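Local atomic coordinates of 16S rRNA (adenine(1408)-N(1))-methyltransferase (Escherichia coli, PDB entry 3P2E), a protein that methylates the N(1) position of adenine 1408 in the 16S rRNA of assembled 30S subunits, using S-adenosyl-L-methionine, and so confers resistance to aminoglycosides. Residues K160-F163 against Q167-A170. Numbering follows the deposited sequence.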
loop_
_atom_site.group_PDB
_atom_site.type_symbol
_atom_site.label_atom_id
_atom_site.label_comp_id
_atom_site.label_asym_id
_atom_site.label_seq_id
_atom_site.Cartn_x
_atom_site.Cartn_y
_atom_site.Cartn_z
ATOM N N LYS A 160 18.236 11.055 -1.643
ATOM C CA LYS A 160 18.179 10.303 -2.886
ATOM C C LYS A 160 19.430 9.436 -3.006
ATOM O O LYS A 160 19.380 8.321 -3.530
ATOM C CB LYS A 160 18.081 11.251 -4.085
ATOM C CG LYS A 160 17.886 10.530 -5.407
ATOM C CD LYS A 160 17.774 11.492 -6.580
ATOM C CE LYS A 160 17.577 10.730 -7.882
ATOM N NZ LYS A 160 17.464 11.638 -9.059
ATOM N N ALA A 161 20.547 9.951 -2.502
ATOM C CA ALA A 161 21.817 9.233 -2.552
ATOM C C ALA A 161 21.736 7.921 -1.783
ATOM O O ALA A 161 22.243 6.894 -2.234
ATOM C CB ALA A 161 22.931 10.104 -1.983
ATOM N N TYR A 162 21.106 7.956 -0.616
ATOM C CA TYR A 162 20.967 6.752 0.191
ATOM C C TYR A 162 20.219 5.671 -0.584
ATOM O O TYR A 162 20.685 4.535 -0.699
ATOM C CB TYR A 162 20.212 7.055 1.485
ATOM C CG TYR A 162 19.947 5.815 2.307
ATOM C CD1 TYR A 162 21.000 5.086 2.858
ATOM C CD2 TYR A 162 18.646 5.352 2.509
ATOM C CE1 TYR A 162 20.766 3.924 3.589
ATOM C CE2 TYR A 162 18.401 4.189 3.240
ATOM C CZ TYR A 162 19.466 3.484 3.776
ATOM O OH TYR A 162 19.237 2.341 4.504
ATOM N N PHE A 163 19.055 6.031 -1.115
ATOM C CA PHE A 163 18.244 5.085 -1.866
ATOM C C PHE A 163 18.894 4.645 -3.175
ATOM O O PHE A 163 18.527 3.614 -3.737
ATOM C CB PHE A 163 16.853 5.680 -2.121
ATOM C CG PHE A 163 16.039 5.852 -0.866
ATOM C CD1 PHE A 163 15.733 4.750 -0.070
ATOM C CD2 PHE A 163 15.598 7.109 -0.469
ATOM C CE1 PHE A 163 14.998 4.900 1.105
ATOM C CE2 PHE A 163 14.864 7.270 0.702
ATOM C CZ PHE A 163 14.563 6.164 1.492
ATOM N N GLN A 167 24.506 -0.513 -1.638
ATOM C CA GLN A 167 24.121 -1.295 -0.467
ATOM C C GLN A 167 22.605 -1.419 -0.342
ATOM O O GLN A 167 22.085 -2.509 -0.112
ATOM C CB GLN A 167 24.680 -0.669 0.816
ATOM C CG GLN A 167 26.197 -0.672 0.918
ATOM C CD GLN A 167 26.690 -0.240 2.290
ATOM O OE1 GLN A 167 26.333 0.834 2.781
ATOM N NE2 GLN A 167 27.516 -1.074 2.916
ATOM N N TYR A 168 21.896 -0.303 -0.488
ATOM C CA TYR A 168 20.441 -0.330 -0.377
ATOM C C TYR A 168 19.837 -1.159 -1.508
ATOM O O TYR A 168 18.939 -1.972 -1.285
ATOM C CB TYR A 168 19.864 1.091 -0.417
ATOM C CG TYR A 168 18.383 1.140 -0.106
ATOM C CD1 TYR A 168 17.916 0.955 1.197
ATOM C CD2 TYR A 168 17.445 1.329 -1.121
ATOM C CE1 TYR A 168 16.546 0.957 1.481
ATOM C CE2 TYR A 168 16.078 1.329 -0.851
ATOM C CZ TYR A 168 15.635 1.142 0.447
ATOM O OH TYR A 168 14.282 1.116 0.700
ATOM N N LYS A 169 20.344 -0.966 -2.721
ATOM C CA LYS A 169 19.836 -1.704 -3.872
ATOM C C LYS A 169 20.032 -3.206 -3.699
ATOM O O LYS A 169 19.151 -4.000 -4.038
ATOM C CB LYS A 169 20.536 -1.231 -5.149
ATOM C CG LYS A 169 19.886 -1.728 -6.432
ATOM C CD LYS A 169 20.543 -1.109 -7.661
ATOM C CE LYS A 169 19.869 -1.580 -8.943
ATOM N NZ LYS A 169 20.479 -0.960 -10.157
ATOM N N ALA A 170 21.187 -3.598 -3.172
ATOM C CA ALA A 170 21.484 -5.011 -2.968
ATOM C C ALA A 170 20.590 -5.622 -1.900
ATOM O O ALA A 170 20.123 -6.751 -2.043
ATOM C CB ALA A 170 22.948 -5.189 -2.583
#
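Y168 presents a ring face to the edge of F163, and Y162 meets the same tyrosine ring obliquely; together the three side chains form an aromatic cluster where helices 160-164 and 166-175 join. This pair of consecutive helices leads into strand 178-185, the outermost strand at one end of the seven-stranded sheet, whose order 3-2-1-4-5-7-6 is that of the class I, Rossmann-like methyltransferases. The F163–Y168 pair is T-shaped, with centroids 5.2 Å apart and ring planes at 76°. F163 reaches the face off-centre, near the rim of the tyrosine ring, its CD1 lying 3.5 Å from Y168 CE2. The two side chains lie side by side and point the same way; F163 touches V182 and V212 of the sheet, and Y168 touches I179. The CA–CB bond of Y168 points toward segment 160-163, and a chi1 of -172°, which leaves CG beside the carbonyl carbon, brings Y168 CD2 to 3.6 Å from the carbonyl O of F163. Y162 instead crosses Y168 at about a right angle. Its ring plane makes 49° with that of Y168, and the meeting is along the outer end of Y162, with CE2 3.9 Å from Y168 CD1. No hydrogen bond joins the two segments; Y162 OH hydrogen-bonds instead to the carbonyl O of I115 and Y168 OH to that of V114, so both tyrosines are tied at their ends to consecutive carbonyls at the end of helix 108-115. Within the connection, S165 OG hydrogen-bonds to the carbonyl O of Y162 and weakly to the backbone N of Y168, linking the two helices. That same carbonyl O of Y162 lies 3.6 Å from Y168 CB.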